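Local structure of AT-less polyketide synthase (4QYR) at residues R72-F77 with A599-W604. The protein is a ketosynthase domain of a modular assembly line making the antibiotic isomigrastatin, and probably catalyses the condensation that lengthens the carrier-bound polyketide chain. Residues are numbered along the deposited sequence; the frame is centred on the assembly and turned at random.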
# COMPACT_ATOMS: atom_id res chain seq x y z
N ARG A 72 1.77 26.88 -3.14
CA ARG A 72 0.66 27.56 -2.47
C ARG A 72 -0.17 26.57 -1.68
O ARG A 72 -0.29 25.40 -2.07
CB ARG A 72 -0.19 28.31 -3.49
CG ARG A 72 0.63 29.06 -4.49
CD ARG A 72 1.17 30.33 -3.87
NE ARG A 72 2.35 30.82 -4.58
CZ ARG A 72 2.68 32.10 -4.69
NH1 ARG A 72 3.78 32.46 -5.34
NH2 ARG A 72 1.89 33.02 -4.14
N PHE A 73 -0.74 27.03 -0.56
CA PHE A 73 -1.41 26.15 0.39
C PHE A 73 -2.10 26.96 1.47
O PHE A 73 -1.57 27.97 1.92
CB PHE A 73 -0.40 25.20 1.04
CG PHE A 73 -0.99 24.25 2.05
CD1 PHE A 73 -2.05 23.42 1.71
CD2 PHE A 73 -0.45 24.16 3.34
CE1 PHE A 73 -2.58 22.53 2.63
CE2 PHE A 73 -0.99 23.28 4.26
CZ PHE A 73 -2.06 22.46 3.91
N ASP A 74 -3.29 26.52 1.88
CA ASP A 74 -4.03 27.21 2.92
C ASP A 74 -3.77 26.49 4.23
O ASP A 74 -4.51 25.58 4.60
CB ASP A 74 -5.52 27.22 2.61
CG ASP A 74 -6.27 28.30 3.33
OD1 ASP A 74 -5.70 28.91 4.27
OD2 ASP A 74 -7.44 28.54 2.95
N ALA A 75 -2.69 26.87 4.92
CA ALA A 75 -2.25 26.13 6.09
C ALA A 75 -3.13 26.45 7.29
O ALA A 75 -3.28 25.62 8.18
CB ALA A 75 -0.80 26.43 6.40
N ASP A 76 -3.71 27.65 7.31
CA ASP A 76 -4.64 27.98 8.39
C ASP A 76 -5.92 27.18 8.31
O ASP A 76 -6.54 26.90 9.33
CB ASP A 76 -4.99 29.46 8.37
CG ASP A 76 -3.78 30.30 8.46
OD1 ASP A 76 -3.47 30.77 9.58
OD2 ASP A 76 -3.10 30.45 7.42
N PHE A 77 -6.32 26.85 7.10
CA PHE A 77 -7.50 26.05 6.91
C PHE A 77 -7.36 24.74 7.70
O PHE A 77 -8.32 24.28 8.32
CB PHE A 77 -7.72 25.78 5.43
CG PHE A 77 -9.01 25.08 5.13
CD1 PHE A 77 -10.12 25.80 4.73
CD2 PHE A 77 -9.11 23.71 5.24
CE1 PHE A 77 -11.29 25.16 4.45
CE2 PHE A 77 -10.28 23.08 4.97
CZ PHE A 77 -11.38 23.80 4.58
N ALA A 599 -6.92 29.81 0.34
CA ALA A 599 -5.95 30.89 0.27
C ALA A 599 -4.67 30.48 -0.46
O ALA A 599 -4.27 29.32 -0.43
CB ALA A 599 -5.60 31.39 1.65
N CYS A 600 -4.04 31.44 -1.13
CA CYS A 600 -2.84 31.19 -1.94
C CYS A 600 -1.58 31.65 -1.21
O CYS A 600 -0.79 32.42 -1.76
CB CYS A 600 -2.94 31.91 -3.29
SG CYS A 600 -4.18 31.26 -4.46
N ASP A 601 -1.40 31.17 0.02
CA ASP A 601 -0.23 31.53 0.80
C ASP A 601 0.96 30.71 0.32
O ASP A 601 0.80 29.56 -0.05
CB ASP A 601 -0.47 31.31 2.30
CG ASP A 601 -1.62 32.16 2.86
OD1 ASP A 601 -1.70 33.38 2.54
OD2 ASP A 601 -2.43 31.61 3.63
N ARG A 602 2.15 31.31 0.31
CA ARG A 602 3.35 30.61 -0.16
C ARG A 602 4.10 29.87 0.95
O ARG A 602 4.54 30.46 1.94
CB ARG A 602 4.30 31.60 -0.84
CG ARG A 602 5.61 30.96 -1.25
CD ARG A 602 6.73 31.98 -1.35
NE ARG A 602 8.07 31.39 -1.48
CZ ARG A 602 8.49 30.67 -2.52
NH1 ARG A 602 7.66 30.39 -3.53
NH2 ARG A 602 9.73 30.21 -2.54
N TYR A 603 4.25 28.56 0.80
CA TYR A 603 5.05 27.77 1.74
C TYR A 603 6.08 26.96 0.99
O TYR A 603 5.76 25.94 0.35
CB TYR A 603 4.16 26.86 2.60
CG TYR A 603 3.19 27.61 3.47
CD1 TYR A 603 3.55 28.01 4.75
CD2 TYR A 603 1.93 27.95 3.00
CE1 TYR A 603 2.67 28.71 5.55
CE2 TYR A 603 1.04 28.66 3.80
CZ TYR A 603 1.41 29.04 5.07
OH TYR A 603 0.53 29.75 5.87
N TRP A 604 7.33 27.41 1.05
CA TRP A 604 8.41 26.73 0.37
C TRP A 604 9.54 26.41 1.35
O TRP A 604 9.37 26.48 2.57
CB TRP A 604 8.92 27.56 -0.81
CG TRP A 604 9.60 26.76 -1.89
CD1 TRP A 604 10.90 26.87 -2.31
CD2 TRP A 604 9.01 25.71 -2.67
NE1 TRP A 604 11.15 25.96 -3.30
CE2 TRP A 604 10.01 25.23 -3.55
CE3 TRP A 604 7.74 25.12 -2.71
CZ2 TRP A 604 9.78 24.20 -4.45
CZ3 TRP A 604 7.50 24.10 -3.61
CH2 TRP A 604 8.52 23.65 -4.47
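Asp-74 sets its CG anti to the backbone N (chi1 -159°), which carries the carboxylate to Ala-599. Tyr-603 has CG anti to its own carbonyl carbon (chi1 -63°), and its ring lies against Phe-73 and Ala-75. The Asp-74 bond is nearly straight: Ala-599 N donates to Asp-74 OD2 at 2.9 Å. The N-H arrives from above the carboxylate plane. Ala-599 CB packs on the same carboxylate, 3.6 Å from Asp-74 CG. Further along, Phe-73 N donates to Asp-601 O at 3.0 Å in a bent bond (138° at the hydrogen), and the CA of Arg-72 adds a C-H...O contact to that same oxygen. Arg-72 and Arg-602 form an antiparallel non-hydrogen-bonded pair. The Arg-72 guanidinium lies with one face over Arg-602 CB, which is 4.2 Å from Arg-72 CZ. The edge of the Tyr-603 ring meets Phe-73 O, with Tyr-603 CE2 at 3.3 Å. Its phenol end touches the methyl of Ala-75, Tyr-603 CZ being 3.7 Å from Ala-75 CB.

This minimal, weakly bonded two-strand pairing ties the C-terminal tail to the ketosynthase part of the chain. Phe-73 and Tyr-603 also touch helices 90-106 and 82-86, respectively. Glu-97 accepts a bond from the backbone N of Asp-74. Asp-76 OD2 lies 4.0 Å from Asp-601 OD2, and these carboxylates probably repel mildly, which solvent would lessen. The tail is thus held by one main-chain bond, one bond to a carboxylate and apolar contacts, with the Asp-71 to Arg-602 salt bridge beside them.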